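Local coordinates for protein allergen Bos d 2 (Bos taurus, PDB 4WFV) that probably carries pheromones as a secreted lipocalin of cattle, and is a major dander allergen, at residues A[18-23]-A[143-148]; A[35-40]-A[113-118]. All coordinates share one frame; numbering follows the deposited sequence.

Contact 1. Residues A[18-23]-A[143-148]; sequences IIYAAA and ENIENL
A21 and E146 form an antiparallel hydrogen-bonded pair: A21 N gives to E146 O at 3.0 Å, and E146 N gives back to A21 O at 2.8 Å in a nearly straight bond. This places the short strand 146-147 at the edge of the lipocalin beta-barrel sheet, beside the first strand, 17-23. The next pair, Y20 with N147, is non-hydrogen-bonded. Beyond it L148 N reaches I19 O at 2.8 Å, but comes from above the carbonyl plane in a bent bond. On its other side the first strand pairs with G116, where I19 and Y20 form a classic beta bulge.

Y20 and N147 point to one face of the sheet. I145 CG2 touches Y20 CD1 at 3.5 Å, obliquely to the ring. The amide of N147 crosses the ring obliquely beside CE1, its plane turned 70° from the ring plane. N147 CG stands anti to its backbone N (chi1 -178°), which lays ND2 beside Y20 CE1. One water joins N147 ND2 to Y20 OH. F123 meets the Y20 ring, and L128 of helix 125-137 also packs on Y20.

A21 and E146 point to the opposite face. L148, just past the strand, reaches in beside A21 and forks: CD1 meets A21 CB, while CD2 meets I18 CD1 at 3.6 Å. The E146 carboxylate leads away from the first strand to a salt bridge with R36. N147 OD1 is taken by K150 N.

At the far end of the contact the N144 side chain closes on backbone. Its ND2 donates to A23 O at 2.9 Å, with that oxygen only 3° out of the amide plane.

Contact 2. Residues A[35-40]-A[113-118]; sequences LRNYYR and MTEGLA
Y39 and E115 meet in a buried contact across the interior of the lipocalin barrel. It joins strand 110-118 to the start of strand 38-45 and the loop before it, which are not neighbours in the sheet. The segments run nearly parallel, 12° apart end to end, and the CA atoms of Y39 and L117 are 8.0 Å apart. Side chains and one water bridge the distance.

Y39 OH donates to E115 OE1 at 2.7 Å. It meets the syn side of the carboxylate, 32° out of its plane. Ring and carboxylate planes are 81° apart. E115 is extended beyond CG, which carries its carboxylate across to the edge of the ring. T100 OG1 is a second partner of OE1. The other oxygen, OE2, accepts from a water at 3.0 Å. That water also donates to L35 O and accepts from N37 N.

L117 CD2 lies over one face of Y39 in a CH-pi contact, 3.9 Å from the ring centroid. At the other end, M113 SD packs against L35 CB and CD1, at 3.7 Å from CD1.

Both oxygens of the buried E115 thus have polar partners. The two hydroxyls and the water would probably stabilise a carboxylate here, while L117 and M113, two residues along the strand in each direction, pack on Y39 and L35.

How the contacts relate
Contact 1 and contact 2 have centres 8 Å apart, and their strands 17-23 and 110-118 are neighbours in the sheet. Strand 17-23 of contact 1 lies between 146-147 and strand 110-118 of contact 2. The closest join is backbone: I19 N lies 2.8 Å from G116 O, and Y20 O lies 2.8 Å from G116 N, both probable hydrogen bonds. Contact 1 binds the late chain to the barrel wall, whereas contact 2 spans the interior, where lipocalins hold their ligands. I18 reaches both, touching E115, L117 and Y39. L148 O, packed 3.3 Å from Y38 CE1, also brings 143-148 directly against 35-40.

Contact 1. Residues A[18-23]-A[143-148]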
ATOM      1  N   ILE A  18       0.664   6.931   4.018  1.00  8.08           N
ATOM      2  CA  ILE A  18       0.462   6.712   2.592  1.00  8.20           C
ATOM      3  C   ILE A  18       0.357   8.045   1.891  1.00  8.06           C
ATOM      4  O   ILE A  18      -0.404   8.921   2.304  1.00  9.37           O
ATOM      5  CB  ILE A  18      -0.758   5.815   2.296  1.00  6.02           C
ATOM      6  CG1 ILE A  18      -0.836   5.483   0.803  1.00  6.42           C
ATOM      7  CG2 ILE A  18      -2.053   6.440   2.799  1.00  8.48           C
ATOM      8  CD1 ILE A  18      -1.657   4.228   0.532  1.00  8.75           C
ATOM      9  N   ILE A  19       1.159   8.214   0.844  1.00  6.18           N
ATOM     10  CA  ILE A  19       1.125   9.443   0.062  1.00  7.22           C
ATOM     11  C   ILE A  19       0.274   9.256  -1.189  1.00  6.54           C
ATOM     12  O   ILE A  19      -0.616  10.081  -1.468  1.00  7.75           O
ATOM     13  CB  ILE A  19       2.539   9.905  -0.338  1.00  6.50           C
ATOM     14  CG1 ILE A  19       3.483   9.869   0.871  1.00  7.14           C
ATOM     15  CG2 ILE A  19       2.488  11.285  -0.982  1.00  7.30           C
ATOM     16  CD1 ILE A  19       3.005  10.704   2.064  1.00  8.19           C
ATOM     17  N   TYR A  20       0.516   8.162  -1.915  1.00  6.56           N
ATOM     18  CA  TYR A  20      -0.186   7.914  -3.166  1.00  6.67           C
ATOM     19  C   TYR A  20      -0.717   6.495  -3.239  1.00  7.02           C
ATOM     20  O   TYR A  20      -0.198   5.568  -2.613  1.00  7.16           O
ATOM     21  CB  TYR A  20       0.757   8.088  -4.366  1.00  7.60           C
ATOM     22  CG  TYR A  20       1.297   9.484  -4.550  1.00  8.25           C
ATOM     23  CD1 TYR A  20       0.492  10.503  -5.020  1.00  8.29           C
ATOM     24  CD2 TYR A  20       2.635   9.769  -4.284  1.00  8.63           C
ATOM     25  CE1 TYR A  20       0.992  11.797  -5.195  1.00  9.29           C
ATOM     26  CE2 TYR A  20       3.142  11.051  -4.437  1.00  9.52           C
ATOM     27  CZ  TYR A  20       2.324  12.052  -4.908  1.00 11.01           C
ATOM     28  OH  TYR A  20       2.817  13.324  -5.069  1.00 13.02           O
ATOM     29  N   ALA A  21      -1.742   6.333  -4.066  1.00  6.49           N
ATOM     30  CA  ALA A  21      -2.152   5.008  -4.519  1.00  6.21           C
ATOM     31  C   ALA A  21      -2.467   5.123  -5.995  1.00  7.19           C
ATOM     32  O   ALA A  21      -2.767   6.210  -6.486  1.00  8.85           O
ATOM     33  CB  ALA A  21      -3.365   4.499  -3.751  1.00  7.46           C
ATOM     34  N   ALA A  22      -2.400   4.001  -6.702  1.00  6.30           N
ATOM     35  CA  ALA A  22      -2.731   3.980  -8.125  1.00  5.32           C
ATOM     36  C   ALA A  22      -3.297   2.617  -8.431  1.00  6.33           C
ATOM     37  O   ALA A  22      -2.878   1.630  -7.840  1.00  7.77           O
ATOM     38  CB  ALA A  22      -1.475   4.251  -8.985  1.00  7.17           C
ATOM     39  N   ALA A  23      -4.259   2.551  -9.350  1.00  6.90           N
ATOM     40  CA  ALA A  23      -4.895   1.273  -9.666  1.00  6.48           C
ATOM     41  C   ALA A  23      -5.428   1.290 -11.075  1.00  7.73           C
ATOM     42  O   ALA A  23      -5.744   2.351 -11.602  1.00  9.57           O
ATOM     43  CB  ALA A  23      -6.053   0.988  -8.681  1.00  8.28           C
ATOM     44  N   GLU A 143      -2.068   7.593 -14.770  1.00 11.85           N
ATOM     45  CA  GLU A 143      -3.210   8.479 -14.920  0.63 11.22           C
ATOM     46  C   GLU A 143      -4.195   8.312 -13.766  1.00 11.16           C
ATOM     47  O   GLU A 143      -5.001   9.192 -13.491  1.00 12.51           O
ATOM     48  CB  GLU A 143      -3.909   8.203 -16.256  0.63 13.61           C
ATOM     49  CG  GLU A 143      -3.080   8.570 -17.488  0.63 16.23           C
ATOM     50  CD  GLU A 143      -2.103   7.479 -17.937  0.63 20.07           C
ATOM     51  OE1 GLU A 143      -1.962   6.438 -17.255  0.63 12.66           O
ATOM     52  OE2 GLU A 143      -1.477   7.670 -19.001  0.63 27.60           O
ATOM     53  N   ASN A 144      -4.130   7.157 -13.106  1.00  9.04           N
ATOM     54  CA  ASN A 144      -5.041   6.870 -12.000  1.00  9.47           C
ATOM     55  C   ASN A 144      -4.433   7.073 -10.612  1.00  8.13           C
ATOM     56  O   ASN A 144      -4.988   6.615  -9.615  1.00 10.16           O
ATOM     57  CB  ASN A 144      -5.618   5.458 -12.118  1.00  8.95           C
ATOM     58  CG  ASN A 144      -6.663   5.344 -13.218  1.00 11.84           C
ATOM     59  OD1 ASN A 144      -7.084   6.351 -13.794  1.00 13.85           O
ATOM     60  ND2 ASN A 144      -7.089   4.120 -13.509  1.00 10.63           N
ATOM     61  N   ILE A 145      -3.316   7.785 -10.534  1.00  8.26           N
ATOM     62  CA  ILE A 145      -2.739   8.079  -9.230  1.00  9.35           C
ATOM     63  C   ILE A 145      -3.675   8.994  -8.437  1.00  9.99           C
ATOM     64  O   ILE A 145      -4.238   9.953  -8.982  1.00 12.28           O
ATOM     65  CB  ILE A 145      -1.356   8.748  -9.343  1.00  9.63           C
ATOM     66  CG1 ILE A 145      -0.307   7.749  -9.821  1.00 11.54           C
ATOM     67  CG2 ILE A 145      -0.942   9.329  -7.991  1.00 11.27           C
ATOM     68  CD1 ILE A 145       1.052   8.383 -10.145  1.00 12.50           C
ATOM     69  N   GLU A 146      -3.847   8.664  -7.157  1.00  9.62           N
ATOM     70  CA  GLU A 146      -4.604   9.466  -6.193  1.00  9.85           C
ATOM     71  C   GLU A 146      -3.620   9.912  -5.120  1.00  9.60           C
ATOM     72  O   GLU A 146      -2.802   9.112  -4.665  1.00  9.53           O
ATOM     73  CB  GLU A 146      -5.707   8.611  -5.534  1.00 10.79           C
ATOM     74  CG  GLU A 146      -6.844   8.163  -6.459  1.00 11.45           C
ATOM     75  CD  GLU A 146      -7.934   9.214  -6.596  1.00 14.64           C
ATOM     76  OE1 GLU A 146      -8.372   9.767  -5.566  1.00 13.36           O
ATOM     77  OE2 GLU A 146      -8.369   9.486  -7.737  1.00 17.36           O
ATOM     78  N   ASN A 147      -3.676  11.182  -4.723  1.00 10.03           N
ATOM     79  CA  ASN A 147      -2.912  11.616  -3.561  1.00  9.11           C
ATOM     80  C   ASN A 147      -3.765  11.398  -2.321  1.00  9.93           C
ATOM     81  O   ASN A 147      -4.759  12.088  -2.106  1.00 12.69           O
ATOM     82  CB  ASN A 147      -2.470  13.075  -3.666  1.00 11.12           C
ATOM     83  CG  ASN A 147      -1.629  13.512  -2.474  1.00 12.93           C
ATOM     84  OD1 ASN A 147      -1.992  13.275  -1.322  1.00 12.00           O
ATOM     85  ND2 ASN A 147      -0.484  14.137  -2.749  1.00 15.10           N
ATOM     86  N   LEU A 148      -3.408  10.390  -1.547  1.00  6.74           N
ATOM     87  CA  LEU A 148      -4.176  10.020  -0.371  1.00  7.04           C
ATOM     88  C   LEU A 148      -3.884  10.878   0.854  1.00  7.71           C
ATOM     89  O   LEU A 148      -4.782  11.119   1.654  1.00  7.42           O
ATOM     90  CB  LEU A 148      -3.935   8.550  -0.019  1.00  8.04           C
ATOM     91  CG  LEU A 148      -4.928   7.561  -0.638  1.00  7.81           C
ATOM     92  CD1 LEU A 148      -4.954   7.681  -2.164  1.00  8.23           C
ATOM     93  CD2 LEU A 148      -4.574   6.134  -0.227  1.00  9.72           C
TER
HETATM   94  O   HOH W   1       0.555  15.207  -5.407  1.00 23.52           O

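Contact 2. Residues A[35-40]-A[113-118]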
ATOM      1  N   LEU A  35     -10.183  -0.086  -1.156  1.00  7.72           N
ATOM      2  CA  LEU A  35      -8.725  -0.224  -1.124  1.00  7.98           C
ATOM      3  C   LEU A  35      -8.023   1.106  -0.986  1.00  8.73           C
ATOM      4  O   LEU A  35      -6.843   1.211  -1.291  1.00 10.30           O
ATOM      5  CB  LEU A  35      -8.212  -0.949  -2.379  1.00  8.55           C
ATOM      6  CG  LEU A  35      -8.959  -2.258  -2.663  1.00  9.26           C
ATOM      7  CD1 LEU A  35      -8.380  -2.968  -3.899  1.00  9.70           C
ATOM      8  CD2 LEU A  35      -8.937  -3.163  -1.434  1.00 13.06           C
ATOM      9  N   ARG A  36      -8.745   2.123  -0.534  1.00  7.89           N
ATOM     10  CA  ARG A  36      -8.114   3.372  -0.113  1.00  8.13           C
ATOM     11  C   ARG A  36      -7.907   3.305   1.392  1.00  7.78           C
ATOM     12  O   ARG A  36      -8.846   3.454   2.172  1.00 10.15           O
ATOM     13  CB  ARG A  36      -8.981   4.565  -0.478  1.00 11.00           C
ATOM     14  CG  ARG A  36      -8.244   5.902  -0.414  1.00  7.78           C
ATOM     15  CD  ARG A  36      -9.210   7.028  -0.679  1.00  8.65           C
ATOM     16  NE  ARG A  36      -8.623   8.361  -0.652  1.00  7.48           N
ATOM     17  CZ  ARG A  36      -8.256   9.055  -1.729  1.00  7.01           C
ATOM     18  NH1 ARG A  36      -8.354   8.522  -2.937  1.00  8.19           N
ATOM     19  NH2 ARG A  36      -7.779  10.280  -1.602  1.00 10.64           N
ATOM     20  N   ASN A  37      -6.677   3.019   1.789  1.00  7.91           N
ATOM     21  CA  ASN A  37      -6.383   2.673   3.171  1.00  8.29           C
ATOM     22  C   ASN A  37      -5.273   3.567   3.692  1.00  7.04           C
ATOM     23  O   ASN A  37      -4.197   3.660   3.093  1.00  9.25           O
ATOM     24  CB  ASN A  37      -5.982   1.197   3.259  1.00 10.44           C
ATOM     25  CG  ASN A  37      -6.973   0.283   2.551  1.00 11.28           C
ATOM     26  OD1 ASN A  37      -6.583  -0.606   1.789  1.00 13.46           O
ATOM     27  ND2 ASN A  37      -8.262   0.516   2.784  1.00 11.77           N
ATOM     28  N   TYR A  38      -5.545   4.239   4.807  1.00  7.67           N
ATOM     29  CA  TYR A  38      -4.617   5.224   5.344  1.00  6.94           C
ATOM     30  C   TYR A  38      -3.677   4.582   6.358  1.00  6.84           C
ATOM     31  O   TYR A  38      -3.991   4.474   7.552  1.00  8.14           O
ATOM     32  CB  TYR A  38      -5.384   6.413   5.939  1.00  8.41           C
ATOM     33  CG  TYR A  38      -6.272   7.118   4.934  1.00  7.03           C
ATOM     34  CD1 TYR A  38      -5.742   8.009   4.007  1.00  7.91           C
ATOM     35  CD2 TYR A  38      -7.644   6.890   4.911  1.00  8.26           C
ATOM     36  CE1 TYR A  38      -6.562   8.666   3.080  1.00  7.50           C
ATOM     37  CE2 TYR A  38      -8.473   7.540   3.989  1.00  8.68           C
ATOM     38  CZ  TYR A  38      -7.916   8.422   3.081  1.00  7.96           C
ATOM     39  OH  TYR A  38      -8.720   9.072   2.171  1.00  9.52           O
ATOM     40  N   TYR A  39      -2.511   4.175   5.862  1.00  7.17           N
ATOM     41  CA  TYR A  39      -1.506   3.483   6.665  1.00  7.14           C
ATOM     42  C   TYR A  39      -1.101   4.274   7.885  1.00  6.94           C
ATOM     43  O   TYR A  39      -1.022   5.500   7.845  1.00  8.17           O
ATOM     44  CB  TYR A  39      -0.245   3.247   5.829  1.00  7.45           C
ATOM     45  CG  TYR A  39      -0.298   2.017   4.950  1.00  8.97           C
ATOM     46  CD1 TYR A  39      -1.079   1.991   3.796  1.00  7.66           C
ATOM     47  CD2 TYR A  39       0.443   0.886   5.266  1.00 11.30           C
ATOM     48  CE1 TYR A  39      -1.125   0.869   2.982  1.00 10.47           C
ATOM     49  CE2 TYR A  39       0.408  -0.244   4.455  1.00 12.19           C
ATOM     50  CZ  TYR A  39      -0.373  -0.248   3.318  1.00 10.09           C
ATOM     51  OH  TYR A  39      -0.397  -1.389   2.533  1.00 12.77           O
ATOM     52  N   ARG A  40      -0.834   3.551   8.968  1.00  8.56           N
ATOM     53  CA  ARG A  40      -0.231   4.149  10.161  1.00  8.27           C
ATOM     54  C   ARG A  40       1.013   3.395  10.604  1.00  9.63           C
ATOM     55  O   ARG A  40       1.990   4.008  11.036  1.00 10.55           O
ATOM     56  CB  ARG A  40      -1.254   4.247  11.304  1.00  8.42           C
ATOM     57  CG  ARG A  40      -2.394   5.232  11.034  1.00  7.56           C
ATOM     58  CD  ARG A  40      -1.894   6.667  11.061  1.00  7.08           C
ATOM     59  NE  ARG A  40      -2.955   7.654  10.909  1.00  7.95           N
ATOM     60  CZ  ARG A  40      -3.385   8.138   9.745  1.00  6.63           C
ATOM     61  NH1 ARG A  40      -2.853   7.727   8.594  1.00  7.56           N
ATOM     62  NH2 ARG A  40      -4.332   9.068   9.743  1.00  7.17           N
ATOM     63  N   MET A 113      -2.843  -2.693  -8.305  1.00  6.32           N
ATOM     64  CA  MET A 113      -2.639  -1.383  -7.691  1.00  7.27           C
ATOM     65  C   MET A 113      -1.297  -1.282  -6.981  1.00  8.17           C
ATOM     66  O   MET A 113      -0.630  -2.276  -6.697  1.00  7.95           O
ATOM     67  CB  MET A 113      -3.786  -1.046  -6.730  1.00 12.86           C
ATOM     68  CG  MET A 113      -3.837  -1.909  -5.507  1.00 11.78           C
ATOM     69  SD  MET A 113      -5.103  -1.353  -4.344  1.00 13.54           S
ATOM     70  CE  MET A 113      -4.353   0.074  -3.576  1.00 13.58           C
ATOM     71  N   THR A 114      -0.893  -0.048  -6.735  1.00  5.61           N
ATOM     72  CA  THR A 114       0.277   0.184  -5.902  1.00  6.60           C
ATOM     73  C   THR A 114      -0.041   1.205  -4.842  1.00  6.85           C
ATOM     74  O   THR A 114      -1.010   1.966  -4.963  1.00  6.87           O
ATOM     75  CB  THR A 114       1.470   0.729  -6.709  1.00  6.84           C
ATOM     76  OG1 THR A 114       1.091   1.968  -7.321  1.00  7.58           O
ATOM     77  CG2 THR A 114       1.947  -0.292  -7.769  1.00  9.08           C
ATOM     78  N   GLU A 115       0.788   1.207  -3.803  1.00  6.77           N
ATOM     79  CA  GLU A 115       0.721   2.210  -2.752  1.00  7.23           C
ATOM     80  C   GLU A 115       2.110   2.775  -2.532  1.00  7.03           C
ATOM     81  O   GLU A 115       3.107   2.024  -2.483  1.00  7.76           O
ATOM     82  CB  GLU A 115       0.206   1.589  -1.453  1.00  7.86           C
ATOM     83  CG  GLU A 115      -1.208   1.043  -1.606  1.00  8.85           C
ATOM     84  CD  GLU A 115      -1.614   0.117  -0.485  1.00 10.18           C
ATOM     85  OE1 GLU A 115      -0.801  -0.727  -0.079  1.00 10.21           O
ATOM     86  OE2 GLU A 115      -2.762   0.246  -0.010  1.00 10.69           O
ATOM     87  N   GLY A 116       2.193   4.095  -2.422  1.00  6.63           N
ATOM     88  CA  GLY A 116       3.456   4.776  -2.176  1.00  5.66           C
ATOM     89  C   GLY A 116       3.437   5.386  -0.792  1.00  6.06           C
ATOM     90  O   GLY A 116       2.670   6.316  -0.532  1.00  6.60           O
ATOM     91  N   LEU A 117       4.275   4.856   0.091  1.00  7.39           N
ATOM     92  CA  LEU A 117       4.301   5.251   1.491  1.00  6.88           C
ATOM     93  C   LEU A 117       5.575   6.048   1.756  1.00  7.09           C
ATOM     94  O   LEU A 117       6.590   5.829   1.096  1.00  6.52           O
ATOM     95  CB  LEU A 117       4.287   4.018   2.392  1.00  8.51           C
ATOM     96  CG  LEU A 117       3.336   2.860   2.114  1.00 10.05           C
ATOM     97  CD1 LEU A 117       3.451   1.808   3.223  1.00 12.36           C
ATOM     98  CD2 LEU A 117       1.919   3.345   2.037  1.00 11.86           C
ATOM     99  N   ALA A 118       5.515   6.960   2.718  1.00  8.19           N
ATOM    100  CA  ALA A 118       6.682   7.754   3.103  1.00  7.36           C
ATOM    101  C   ALA A 118       6.781   7.922   4.606  1.00 10.28           C
ATOM    102  O   ALA A 118       5.787   7.826   5.322  1.00  9.95           O
ATOM    103  CB  ALA A 118       6.637   9.119   2.460  1.00  8.46           C
TER
HETATM  104  O   HOH W   2      -4.657   2.505  -0.225  1.00 11.92           O